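Local coordinates for protein UTP-glucose-1-phosphate uridylyltransferase 2 (Trypanosoma brucei, PDB 3GUE) that probably catalyses the reversible formation of UDP-glucose and diphosphate from UTP and alpha-D-glucose 1-phosphate, at residues P95-D109 and S135-Y147. Residues are numbered along the deposited sequence; the frame is centred on the assembly and turned at random.
Sequences PKSLLQVKNGQTFLD and STSGETKNFLRKY
P95 lies against T136 and, in helix 137-143, E139, in the GT-A-type nucleotidyltransferase domain, where this helix packs against the 3-10 turn 96-98, the end of the β-hairpin and the first turn of helix 107-122. The proline CB is 3.8 Å from T136 CB, close to the UDP-glucose site: T136 OG1 is hydrogen-bonded to N83 O and T140 OG1 to N83 ND2, N83 being a sugar-nucleotide-binding residue. L98 forks over the helix, CD1 touching E139 at both CB and carboxylate OE2 while CD2 sits 3.6 Å from F143 CG. After the type I' turn K102-Q105, T106 N-caps helix 107-122 and forms a capping box with D109. Its OG1 accepts from D109 N, and T106 N returns a nearly straight bond (170°) to D109 OD2. L108, with CG anti to the backbone N (chi1 -166°), sends CD2 between T140 CG2 and the F143 ring, and its CG meets L144 CD2. D109 divides its hydrogen bonds: OD2 takes those of T106 and lies at the F143 ring edge, 3.4 Å from CZ; OD1 forms a salt bridge with K146 NZ (2.9 Å), on the syn side but 34° out of plane, and accepts on its anti lone pair a 2.6 Å hydrogen bond from Y147 OH.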
loop_
_atom_site.group_PDB
_atom_site.type_symbol
_atom_site.label_atom_id
_atom_site.label_comp_id
_atom_site.label_asym_id
_atom_site.label_seq_id
_atom_site.Cartn_x
_atom_site.Cartn_y
_atom_site.Cartn_z
ATOM N N PRO A 95 12.410 -1.864 -3.881
ATOM C CA PRO A 95 11.190 -2.634 -3.662
ATOM C C PRO A 95 11.109 -3.367 -2.314
ATOM O O PRO A 95 11.886 -4.291 -2.051
ATOM C CB PRO A 95 11.168 -3.607 -4.854
ATOM C CG PRO A 95 12.597 -3.752 -5.276
ATOM C CD PRO A 95 13.292 -2.473 -4.899
ATOM N N LYS A 96 10.136 -2.960 -1.485
ATOM C CA LYS A 96 9.819 -3.665 -0.231
ATOM C C LYS A 96 9.394 -5.120 -0.470
ATOM O O LYS A 96 9.535 -5.934 0.400
ATOM C CB LYS A 96 8.722 -2.921 0.535
ATOM C CG LYS A 96 8.363 -3.504 1.890
ATOM C CD LYS A 96 7.069 -2.885 2.384
ATOM C CE LYS A 96 7.300 -1.445 2.845
ATOM N NZ LYS A 96 6.039 -0.636 2.874
ATOM N N SER A 97 8.901 -5.439 -1.657
ATOM C CA SER A 97 8.498 -6.814 -1.977
ATOM C C SER A 97 9.666 -7.829 -1.950
ATOM O O SER A 97 9.433 -9.027 -1.835
ATOM C CB SER A 97 7.738 -6.877 -3.334
ATOM O OG SER A 97 8.600 -6.616 -4.453
ATOM N N LEU A 98 10.905 -7.341 -2.085
ATOM C CA LEU A 98 12.097 -8.187 -2.062
ATOM C C LEU A 98 12.558 -8.425 -0.622
ATOM O O LEU A 98 13.575 -9.087 -0.367
ATOM C CB LEU A 98 13.199 -7.574 -2.933
ATOM C CG LEU A 98 12.807 -7.471 -4.420
ATOM C CD1 LEU A 98 13.983 -6.980 -5.248
ATOM C CD2 LEU A 98 12.275 -8.795 -4.946
ATOM N N LEU A 99 11.794 -7.882 0.324
ATOM C CA LEU A 99 12.030 -8.183 1.746
ATOM C C LEU A 99 11.665 -9.640 2.115
ATOM O O LEU A 99 10.640 -10.148 1.675
ATOM C CB LEU A 99 11.277 -7.200 2.636
ATOM C CG LEU A 99 12.062 -6.041 3.267
ATOM C CD1 LEU A 99 12.903 -5.292 2.245
ATOM C CD2 LEU A 99 11.075 -5.099 3.982
ATOM N N GLN A 100 12.510 -10.287 2.922
ATOM C CA GLN A 100 12.228 -11.654 3.376
ATOM C C GLN A 100 11.057 -11.614 4.350
ATOM O O GLN A 100 10.966 -10.711 5.205
ATOM C CB GLN A 100 13.452 -12.340 4.035
ATOM C CG GLN A 100 14.644 -12.670 3.091
ATOM C CD GLN A 100 15.794 -13.519 3.733
ATOM O OE1 GLN A 100 16.357 -13.174 4.794
ATOM N NE2 GLN A 100 16.166 -14.617 3.052
ATOM N N VAL A 101 10.177 -12.607 4.231
ATOM C CA VAL A 101 8.937 -12.675 5.014
ATOM C C VAL A 101 8.910 -13.921 5.935
ATOM O O VAL A 101 8.856 -13.779 7.149
ATOM C CB VAL A 101 7.704 -12.523 4.075
ATOM C CG1 VAL A 101 6.416 -12.837 4.775
ATOM C CG2 VAL A 101 7.615 -11.098 3.585
ATOM N N LYS A 102 9.009 -15.114 5.344
ATOM C CA LYS A 102 9.082 -16.390 6.064
ATOM C C LYS A 102 9.916 -17.352 5.228
ATOM O O LYS A 102 9.863 -17.298 4.009
ATOM C CB LYS A 102 7.687 -16.994 6.251
ATOM C CG LYS A 102 6.754 -16.213 7.178
ATOM C CD LYS A 102 5.710 -17.082 7.810
ATOM C CE LYS A 102 4.995 -16.336 8.900
ATOM N NZ LYS A 102 4.269 -15.203 8.290
ATOM N N ASN A 103 10.676 -18.233 5.867
ATOM C CA ASN A 103 11.353 -19.336 5.171
ATOM C C ASN A 103 12.355 -18.955 4.057
ATOM O O ASN A 103 12.610 -19.757 3.134
ATOM C CB ASN A 103 10.295 -20.302 4.596
ATOM C CG ASN A 103 9.211 -20.664 5.608
ATOM O OD1 ASN A 103 8.016 -20.485 5.339
ATOM N ND2 ASN A 103 9.623 -21.172 6.779
ATOM N N GLY A 104 12.913 -17.750 4.116
ATOM C CA GLY A 104 13.684 -17.226 2.977
ATOM C C GLY A 104 12.822 -16.856 1.773
ATOM O O GLY A 104 13.332 -16.589 0.687
ATOM N N GLN A 105 11.510 -16.837 1.967
ATOM C CA GLN A 105 10.568 -16.362 0.938
ATOM C C GLN A 105 10.268 -14.872 1.135
ATOM O O GLN A 105 9.979 -14.428 2.244
ATOM C CB GLN A 105 9.258 -17.188 0.943
ATOM C CG GLN A 105 9.455 -18.729 0.866
ATOM C CD GLN A 105 10.061 -19.183 -0.445
ATOM O OE1 GLN A 105 11.279 -19.147 -0.631
ATOM N NE2 GLN A 105 9.213 -19.641 -1.361
ATOM N N THR A 106 10.403 -14.105 0.064
ATOM C CA THR A 106 10.099 -12.662 0.072
ATOM C C THR A 106 8.599 -12.479 -0.171
ATOM O O THR A 106 7.882 -13.472 -0.377
ATOM C CB THR A 106 10.843 -11.907 -1.040
ATOM O OG1 THR A 106 10.427 -12.429 -2.302
ATOM C CG2 THR A 106 12.413 -12.035 -0.904
ATOM N N PHE A 107 8.151 -11.220 -0.203
ATOM C CA PHE A 107 6.745 -10.882 -0.489
ATOM C C PHE A 107 6.490 -11.372 -1.929
ATOM O O PHE A 107 5.419 -11.885 -2.237
ATOM C CB PHE A 107 6.481 -9.361 -0.417
ATOM C CG PHE A 107 6.307 -8.787 0.999
ATOM C CD1 PHE A 107 5.046 -8.699 1.588
ATOM C CD2 PHE A 107 7.404 -8.294 1.708
ATOM C CE1 PHE A 107 4.886 -8.163 2.876
ATOM C CE2 PHE A 107 7.256 -7.750 2.994
ATOM C CZ PHE A 107 6.000 -7.683 3.578
ATOM N N LEU A 108 7.510 -11.254 -2.793
ATOM C CA LEU A 108 7.344 -11.535 -4.218
ATOM C C LEU A 108 7.293 -13.031 -4.515
ATOM O O LEU A 108 6.596 -13.457 -5.439
ATOM C CB LEU A 108 8.407 -10.796 -5.067
ATOM C CG LEU A 108 8.220 -10.690 -6.593
ATOM C CD1 LEU A 108 6.791 -10.273 -7.043
ATOM C CD2 LEU A 108 9.267 -9.735 -7.137
ATOM N N ASP A 109 8.048 -13.818 -3.743
ATOM C CA ASP A 109 7.898 -15.278 -3.681
ATOM C C ASP A 109 6.454 -15.653 -3.423
ATOM O O ASP A 109 5.852 -16.362 -4.232
ATOM C CB ASP A 109 8.769 -15.881 -2.572
ATOM C CG ASP A 109 10.206 -15.978 -2.961
ATOM O OD1 ASP A 109 10.483 -16.599 -4.025
ATOM O OD2 ASP A 109 11.044 -15.419 -2.213
ATOM N N SER A 135 12.539 2.839 -9.637
ATOM C CA SER A 135 13.278 2.372 -8.453
ATOM C C SER A 135 13.145 0.863 -8.169
ATOM O O SER A 135 13.960 0.277 -7.450
ATOM C CB SER A 135 12.789 3.124 -7.213
ATOM O OG SER A 135 13.145 4.498 -7.233
ATOM N N THR A 136 12.117 0.246 -8.737
ATOM C CA THR A 136 11.810 -1.138 -8.422
ATOM C C THR A 136 11.918 -2.101 -9.607
ATOM O O THR A 136 12.060 -3.307 -9.400
ATOM C CB THR A 136 10.398 -1.305 -7.786
ATOM O OG1 THR A 136 9.402 -1.115 -8.777
ATOM C CG2 THR A 136 10.156 -0.355 -6.639
ATOM N N SER A 137 11.867 -1.584 -10.833
ATOM C CA SER A 137 11.786 -2.422 -12.030
ATOM C C SER A 137 12.929 -3.431 -12.225
ATOM O O SER A 137 12.674 -4.631 -12.414
ATOM C CB SER A 137 11.678 -1.537 -13.276
ATOM O OG SER A 137 11.773 -2.335 -14.454
ATOM N N GLY A 138 14.174 -2.930 -12.210
ATOM C CA GLY A 138 15.382 -3.748 -12.430
ATOM C C GLY A 138 15.621 -4.865 -11.415
ATOM O O GLY A 138 15.923 -6.014 -11.788
ATOM N N GLU A 139 15.558 -4.513 -10.131
ATOM C CA GLU A 139 15.654 -5.487 -9.038
ATOM C C GLU A 139 14.562 -6.553 -9.061
ATOM O O GLU A 139 14.828 -7.726 -8.758
ATOM C CB GLU A 139 15.620 -4.783 -7.671
ATOM C CG GLU A 139 16.955 -4.247 -7.238
ATOM C CD GLU A 139 17.034 -4.068 -5.755
ATOM O OE1 GLU A 139 17.389 -2.948 -5.321
ATOM O OE2 GLU A 139 16.748 -5.042 -5.012
ATOM N N THR A 140 13.333 -6.125 -9.359
ATOM C CA THR A 140 12.192 -7.016 -9.503
ATOM C C THR A 140 12.386 -7.969 -10.677
ATOM O O THR A 140 12.193 -9.193 -10.539
ATOM C CB THR A 140 10.831 -6.233 -9.692
ATOM O OG1 THR A 140 10.585 -5.416 -8.555
ATOM C CG2 THR A 140 9.676 -7.167 -9.817
ATOM N N LYS A 141 12.785 -7.419 -11.830
ATOM C CA LYS A 141 13.037 -8.248 -13.002
ATOM C C LYS A 141 14.091 -9.307 -12.690
ATOM O O LYS A 141 13.869 -10.490 -12.967
ATOM C CB LYS A 141 13.472 -7.416 -14.221
ATOM C CG LYS A 141 13.580 -8.265 -15.488
ATOM C CD LYS A 141 13.815 -7.448 -16.757
ATOM C CE LYS A 141 13.942 -8.374 -17.908
ATOM N NZ LYS A 141 13.682 -7.664 -19.183
ATOM N N ASN A 142 15.207 -8.901 -12.071
ATOM C CA ASN A 142 16.289 -9.858 -11.827
ATOM C C ASN A 142 15.894 -10.912 -10.801
ATOM O O ASN A 142 16.235 -12.092 -10.977
ATOM C CB ASN A 142 17.616 -9.191 -11.461
ATOM C CG ASN A 142 18.829 -10.015 -11.937
ATOM O OD1 ASN A 142 19.125 -10.071 -13.150
ATOM N ND2 ASN A 142 19.518 -10.670 -10.993
ATOM N N PHE A 143 15.157 -10.494 -9.758
ATOM C CA PHE A 143 14.578 -11.445 -8.803
ATOM C C PHE A 143 13.725 -12.526 -9.475
ATOM O O PHE A 143 13.804 -13.719 -9.128
ATOM C CB PHE A 143 13.752 -10.772 -7.698
ATOM C CG PHE A 143 13.213 -11.767 -6.678
ATOM C CD1 PHE A 143 13.952 -12.087 -5.553
ATOM C CD2 PHE A 143 11.985 -12.410 -6.878
ATOM C CE1 PHE A 143 13.496 -13.021 -4.636
ATOM C CE2 PHE A 143 11.526 -13.350 -5.967
ATOM C CZ PHE A 143 12.291 -13.659 -4.837
ATOM N N LEU A 144 12.883 -12.113 -10.404
ATOM C CA LEU A 144 11.979 -13.068 -11.062
ATOM C C LEU A 144 12.645 -14.092 -11.996
ATOM O O LEU A 144 11.945 -14.918 -12.562
ATOM C CB LEU A 144 10.799 -12.347 -11.740
ATOM C CG LEU A 144 9.800 -11.658 -10.780
ATOM C CD1 LEU A 144 8.767 -10.789 -11.526
ATOM C CD2 LEU A 144 9.108 -12.670 -9.822
ATOM N N ARG A 145 13.980 -14.048 -12.149
ATOM C CA ARG A 145 14.724 -15.099 -12.836
ATOM C C ARG A 145 14.414 -16.467 -12.243
ATOM O O ARG A 145 14.340 -17.449 -12.973
ATOM C CB ARG A 145 16.233 -14.871 -12.773
ATOM C CG ARG A 145 16.740 -13.847 -13.745
ATOM C CD ARG A 145 18.244 -13.908 -13.864
ATOM N NE ARG A 145 18.746 -12.769 -14.625
ATOM C CZ ARG A 145 18.834 -12.751 -15.947
ATOM N NH1 ARG A 145 18.439 -13.808 -16.662
ATOM N NH2 ARG A 145 19.323 -11.682 -16.561
ATOM N N LYS A 146 14.244 -16.489 -10.915
ATOM C CA LYS A 146 13.759 -17.633 -10.148
ATOM C C LYS A 146 12.413 -18.190 -10.630
ATOM O O LYS A 146 12.151 -19.353 -10.434
ATOM C CB LYS A 146 13.630 -17.223 -8.676
ATOM C CG LYS A 146 13.292 -18.334 -7.722
ATOM C CD LYS A 146 13.157 -17.748 -6.313
ATOM C CE LYS A 146 13.140 -18.831 -5.264
ATOM N NZ LYS A 146 12.889 -18.153 -3.965
ATOM N N TYR A 147 11.560 -17.346 -11.220
ATOM C CA TYR A 147 10.267 -17.804 -11.777
ATOM C C TYR A 147 10.209 -17.656 -13.305
ATOM O O TYR A 147 9.647 -16.689 -13.822
ATOM C CB TYR A 147 9.077 -17.120 -11.072
ATOM C CG TYR A 147 9.045 -17.374 -9.575
ATOM C CD1 TYR A 147 8.541 -18.575 -9.064
ATOM C CD2 TYR A 147 9.518 -16.420 -8.669
ATOM C CE1 TYR A 147 8.510 -18.832 -7.676
ATOM C CE2 TYR A 147 9.508 -16.658 -7.294
ATOM C CZ TYR A 147 8.995 -17.857 -6.802
ATOM O OH TYR A 147 8.994 -18.096 -5.458
HETATM O O HOH W 1 13.625 -15.651 -1.940
HETATM O O HOH W 2 13.515 -20.641 -2.378
#